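Local coordinates for YcaO (Methanopyrus kandleri, PDB 6CIB), which binds adenine nucleotide and magnesium and, as a YcaO-family enzyme, probably takes part in ATP-dependent thioamidation of a peptide backbone, at residues 91-101 with 125-136. Sequence-based numbering, arbitrary orientation.
Sequences IIERGPEGDKW and VYVPANEVFHPW
Lys100 and Tyr126 face each other in a single parallel beta bridge, through which the irregular loop 91-101 is attached to strand 124-128, an outermost strand of the five-stranded antiparallel sheet. Two nearly straight backbone hydrogen bonds make the bridge: Tyr126 N donates to Asp99 O (2.8 Å), and Trp101 N donates to Tyr126 O (2.8 Å). The same carbonyls also receive weaker CA-H...O contacts from Val125 and Lys100.

The Tyr126 ring fills the curve of the loop. Pro96 CB sits 3.5 Å from the ring centroid, only 4° off its normal, in a CH-pi contact over one face, while the carbonyl oxygens of Glu97 and Asp99 lie at the edge. With CG beside the backbone N (chi1 -72°), the ring carries its hydroxyl to Glu93, whose OE1 is 2.9 Å from Tyr126 OH, a weak and unsettled hydrogen bond, since the proton has another acceptor within reach; the carboxylate stands nearly upright to the ring. A water joins Tyr126 OH to Glu97 N. Replacing Tyr126 with an alanine would probably leave Pro96 without its aromatic platform, Glu93 without this hydroxyl partner and a gap inside the loop.

Mostly apolar contacts extend the interface at both ends. CG of Trp101 is anti to the backbone N (chi1 168°), which lays the indole along the strand: CE3 meets Val127 CG1 at the ring edge, and CZ3 lies against CB and CG of Glu131, whose carboxylate is salt-bridged to Arg350 and Arg363. Ile91 CD1 abuts the edge of Phe133, whereas Ile92 serves two rings: its CG1 lies 3.7 Å from Phe133 CE2, and its CD1 meets the Trp136 edge 3.8 Å from CZ3.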
loop_
_atom_site.group_PDB
_atom_site.type_symbol
_atom_site.label_atom_id
_atom_site.label_comp_id
_atom_site.label_asym_id
_atom_site.label_seq_id
_atom_site.Cartn_x
_atom_site.Cartn_y
_atom_site.Cartn_z
ATOM N N ILE A 91 -22.585 -9.641 1.677
ATOM C CA ILE A 91 -22.558 -8.199 1.952
ATOM C C ILE A 91 -22.872 -7.339 0.727
ATOM O O ILE A 91 -22.749 -6.118 0.787
ATOM C CB ILE A 91 -21.230 -7.750 2.635
ATOM C CG1 ILE A 91 -20.012 -8.024 1.721
ATOM C CG2 ILE A 91 -21.104 -8.379 4.025
ATOM C CD1 ILE A 91 -18.713 -7.382 2.163
ATOM N N ILE A 92 -23.269 -7.974 -0.376
ATOM C CA ILE A 92 -23.672 -7.241 -1.578
ATOM C C ILE A 92 -25.140 -6.828 -1.458
ATOM O O ILE A 92 -25.982 -7.622 -1.025
ATOM C CB ILE A 92 -23.394 -8.038 -2.882
ATOM C CG1 ILE A 92 -21.879 -8.158 -3.124
ATOM C CG2 ILE A 92 -24.027 -7.362 -4.094
ATOM C CD1 ILE A 92 -21.463 -9.269 -4.069
ATOM N N GLU A 93 -25.425 -5.576 -1.817
ATOM C CA GLU A 93 -26.795 -5.066 -1.893
ATOM C C GLU A 93 -27.108 -4.585 -3.297
ATOM O O GLU A 93 -26.261 -3.972 -3.959
ATOM C CB GLU A 93 -27.023 -3.945 -0.883
ATOM C CG GLU A 93 -27.310 -4.449 0.521
ATOM C CD GLU A 93 -27.418 -3.329 1.539
ATOM O OE1 GLU A 93 -28.300 -2.453 1.380
ATOM O OE2 GLU A 93 -26.622 -3.331 2.506
ATOM N N ARG A 94 -28.325 -4.868 -3.751
ATOM C CA ARG A 94 -28.697 -4.566 -5.131
ATOM C C ARG A 94 -29.682 -3.419 -5.305
ATOM O O ARG A 94 -29.599 -2.681 -6.293
ATOM C CB ARG A 94 -29.148 -5.824 -5.867
ATOM C CG ARG A 94 -27.965 -6.549 -6.468
ATOM C CD ARG A 94 -28.337 -7.873 -7.100
ATOM N NE ARG A 94 -27.129 -8.566 -7.547
ATOM C CZ ARG A 94 -26.390 -9.361 -6.779
ATOM N NH1 ARG A 94 -26.740 -9.587 -5.518
ATOM N NH2 ARG A 94 -25.303 -9.943 -7.270
ATOM N N GLY A 95 -30.591 -3.264 -4.351
ATOM C CA GLY A 95 -31.501 -2.123 -4.341
ATOM C C GLY A 95 -31.249 -1.259 -3.121
ATOM O O GLY A 95 -32.107 -1.198 -2.238
ATOM N N PRO A 96 -30.076 -0.586 -3.056
ATOM C CA PRO A 96 -29.761 0.101 -1.809
ATOM C C PRO A 96 -30.463 1.455 -1.657
ATOM O O PRO A 96 -30.701 2.161 -2.646
ATOM C CB PRO A 96 -28.245 0.276 -1.882
ATOM C CG PRO A 96 -27.931 0.328 -3.337
ATOM C CD PRO A 96 -29.061 -0.309 -4.096
ATOM N N GLU A 97 -30.789 1.784 -0.412
ATOM C CA GLU A 97 -31.359 3.073 -0.049
ATOM C C GLU A 97 -30.306 3.846 0.747
ATOM O O GLU A 97 -29.819 3.366 1.779
ATOM C CB GLU A 97 -32.648 2.876 0.767
ATOM C CG GLU A 97 -33.627 4.048 0.741
ATOM C CD GLU A 97 -34.414 4.160 -0.561
ATOM O OE1 GLU A 97 -34.991 3.146 -1.019
ATOM O OE2 GLU A 97 -34.471 5.275 -1.123
ATOM N N GLY A 98 -29.944 5.022 0.239
ATOM C CA GLY A 98 -28.970 5.905 0.880
ATOM C C GLY A 98 -28.028 6.564 -0.110
ATOM O O GLY A 98 -28.225 6.467 -1.329
ATOM N N ASP A 99 -27.007 7.240 0.420
ATOM C CA ASP A 99 -25.959 7.865 -0.395
ATOM C C ASP A 99 -25.153 6.814 -1.165
ATOM O O ASP A 99 -24.945 5.702 -0.678
ATOM C CB ASP A 99 -25.013 8.701 0.477
ATOM C CG ASP A 99 -25.687 9.924 1.090
ATOM O OD1 ASP A 99 -26.359 10.688 0.360
ATOM O OD2 ASP A 99 -25.520 10.139 2.308
ATOM N N LYS A 100 -24.716 7.182 -2.367
ATOM C CA LYS A 100 -23.946 6.293 -3.237
ATOM C C LYS A 100 -22.755 7.041 -3.802
ATOM O O LYS A 100 -22.883 8.202 -4.201
ATOM C CB LYS A 100 -24.794 5.812 -4.419
ATOM C CG LYS A 100 -25.960 4.901 -4.089
ATOM C CD LYS A 100 -26.830 4.753 -5.324
ATOM C CE LYS A 100 -27.917 3.713 -5.132
ATOM N NZ LYS A 100 -28.761 3.586 -6.355
ATOM N N TRP A 101 -21.601 6.379 -3.836
ATOM C CA TRP A 101 -20.479 6.881 -4.610
ATOM C C TRP A 101 -20.500 6.217 -5.981
ATOM O O TRP A 101 -20.371 4.992 -6.092
ATOM C CB TRP A 101 -19.129 6.674 -3.893
ATOM C CG TRP A 101 -17.921 6.910 -4.788
ATOM C CD1 TRP A 101 -17.736 7.948 -5.666
ATOM C CD2 TRP A 101 -16.744 6.091 -4.887
ATOM N NE1 TRP A 101 -16.532 7.814 -6.315
ATOM C CE2 TRP A 101 -15.895 6.693 -5.849
ATOM C CE3 TRP A 101 -16.322 4.912 -4.253
ATOM C CZ2 TRP A 101 -14.639 6.157 -6.191
ATOM C CZ3 TRP A 101 -15.071 4.371 -4.598
ATOM C CH2 TRP A 101 -14.250 4.996 -5.562
ATOM N N VAL A 125 -22.483 5.244 3.285
ATOM C CA VAL A 125 -22.385 5.497 1.843
ATOM C C VAL A 125 -22.152 4.164 1.118
ATOM O O VAL A 125 -21.324 3.353 1.550
ATOM C CB VAL A 125 -21.330 6.597 1.493
ATOM C CG1 VAL A 125 -19.935 6.249 2.008
ATOM C CG2 VAL A 125 -21.301 6.904 -0.000
ATOM N N TYR A 126 -22.908 3.936 0.044
ATOM C CA TYR A 126 -22.756 2.725 -0.766
ATOM C C TYR A 126 -21.668 2.869 -1.817
ATOM O O TYR A 126 -21.556 3.895 -2.491
ATOM C CB TYR A 126 -24.088 2.292 -1.393
ATOM C CG TYR A 126 -25.045 1.718 -0.373
ATOM C CD1 TYR A 126 -25.011 0.358 -0.046
ATOM C CD2 TYR A 126 -25.968 2.540 0.293
ATOM C CE1 TYR A 126 -25.879 -0.171 0.902
ATOM C CE2 TYR A 126 -26.836 2.022 1.248
ATOM C CZ TYR A 126 -26.789 0.666 1.545
ATOM O OH TYR A 126 -27.647 0.143 2.482
ATOM N N VAL A 127 -20.859 1.822 -1.929
ATOM C CA VAL A 127 -19.704 1.797 -2.818
ATOM C C VAL A 127 -19.918 0.626 -3.777
ATOM O O VAL A 127 -20.390 -0.431 -3.340
ATOM C CB VAL A 127 -18.394 1.680 -1.988
ATOM C CG1 VAL A 127 -17.178 1.379 -2.850
ATOM C CG2 VAL A 127 -18.146 2.973 -1.225
ATOM N N PRO A 128 -19.596 0.805 -5.080
ATOM C CA PRO A 128 -19.751 -0.311 -6.027
ATOM C C PRO A 128 -18.900 -1.497 -5.610
ATOM O O PRO A 128 -17.809 -1.304 -5.054
ATOM C CB PRO A 128 -19.229 0.266 -7.351
ATOM C CG PRO A 128 -19.347 1.753 -7.200
ATOM C CD PRO A 128 -19.058 2.009 -5.749
ATOM N N ALA A 129 -19.404 -2.704 -5.860
ATOM C CA ALA A 129 -18.670 -3.939 -5.562
ATOM C C ALA A 129 -17.289 -3.976 -6.223
ATOM O O ALA A 129 -16.340 -4.476 -5.618
ATOM C CB ALA A 129 -19.489 -5.167 -5.938
ATOM N N ASN A 130 -17.179 -3.406 -7.428
ATOM C CA ASN A 130 -15.907 -3.338 -8.186
ATOM C C ASN A 130 -14.872 -2.430 -7.512
ATOM O O ASN A 130 -13.678 -2.502 -7.821
ATOM C CB ASN A 130 -16.156 -2.866 -9.633
ATOM C CG ASN A 130 -14.973 -3.138 -10.570
ATOM O OD1 ASN A 130 -14.588 -4.286 -10.801
ATOM N ND2 ASN A 130 -14.406 -2.075 -11.127
ATOM N N GLU A 131 -15.344 -1.575 -6.607
ATOM C CA GLU A 131 -14.482 -0.700 -5.827
ATOM C C GLU A 131 -14.194 -1.264 -4.434
ATOM O O GLU A 131 -13.558 -0.603 -3.611
ATOM C CB GLU A 131 -15.100 0.702 -5.718
ATOM C CG GLU A 131 -15.123 1.498 -7.014
ATOM C CD GLU A 131 -13.750 1.668 -7.635
ATOM O OE1 GLU A 131 -12.775 1.957 -6.902
ATOM O OE2 GLU A 131 -13.645 1.517 -8.865
ATOM N N VAL A 132 -14.657 -2.484 -4.176
ATOM C CA VAL A 132 -14.450 -3.119 -2.884
ATOM C C VAL A 132 -13.690 -4.437 -3.063
ATOM O O VAL A 132 -12.642 -4.659 -2.439
ATOM C CB VAL A 132 -15.795 -3.345 -2.141
ATOM C CG1 VAL A 132 -15.582 -4.109 -0.843
ATOM C CG2 VAL A 132 -16.480 -2.021 -1.840
ATOM N N PHE A 133 -14.225 -5.297 -3.932
ATOM C CA PHE A 133 -13.747 -6.661 -4.074
ATOM C C PHE A 133 -12.635 -6.803 -5.098
ATOM O O PHE A 133 -12.403 -5.900 -5.911
ATOM C CB PHE A 133 -14.913 -7.608 -4.423
ATOM C CG PHE A 133 -15.996 -7.672 -3.371
ATOM C CD1 PHE A 133 -15.714 -8.090 -2.065
ATOM C CD2 PHE A 133 -17.311 -7.333 -3.697
ATOM C CE1 PHE A 133 -16.715 -8.156 -1.102
ATOM C CE2 PHE A 133 -18.317 -7.406 -2.745
ATOM C CZ PHE A 133 -18.019 -7.818 -1.445
ATOM N N HIS A 134 -11.946 -7.942 -5.029
ATOM C CA HIS A 134 -10.952 -8.355 -6.013
ATOM C C HIS A 134 -10.828 -9.881 -5.976
ATOM O O HIS A 134 -10.579 -10.434 -4.908
ATOM C CB HIS A 134 -9.587 -7.711 -5.745
ATOM C CG HIS A 134 -8.565 -8.033 -6.784
ATOM N ND1 HIS A 134 -8.639 -7.544 -8.072
ATOM C CD2 HIS A 134 -7.459 -8.814 -6.739
ATOM C CE1 HIS A 134 -7.614 -8.003 -8.772
ATOM N NE2 HIS A 134 -6.886 -8.776 -7.986
ATOM N N PRO A 135 -11.005 -10.562 -7.133
ATOM C CA PRO A 135 -11.310 -9.973 -8.446
ATOM C C PRO A 135 -12.806 -9.776 -8.699
ATOM O O PRO A 135 -13.619 -10.625 -8.318
ATOM C CB PRO A 135 -10.733 -10.998 -9.433
ATOM C CG PRO A 135 -10.729 -12.300 -8.693
ATOM C CD PRO A 135 -10.880 -12.033 -7.214
ATOM N N TRP A 136 -13.152 -8.650 -9.323
ATOM C CA TRP A 136 -14.503 -8.397 -9.800
ATOM C C TRP A 136 -14.411 -8.019 -11.278
ATOM O O TRP A 136 -13.698 -7.071 -11.645
ATOM C CB TRP A 136 -15.175 -7.298 -8.979
ATOM C CG TRP A 136 -16.620 -7.129 -9.301
ATOM C CD1 TRP A 136 -17.151 -6.451 -10.368
ATOM C CD2 TRP A 136 -17.727 -7.660 -8.570
ATOM N NE1 TRP A 136 -18.522 -6.521 -10.337
ATOM C CE2 TRP A 136 -18.903 -7.257 -9.247
ATOM C CE3 TRP A 136 -17.844 -8.432 -7.403
ATOM C CZ2 TRP A 136 -20.184 -7.605 -8.796
ATOM C CZ3 TRP A 136 -19.115 -8.772 -6.951
ATOM C CH2 TRP A 136 -20.270 -8.359 -7.647
HETATM O O HOH W 1 -30.797 0.176 1.769
#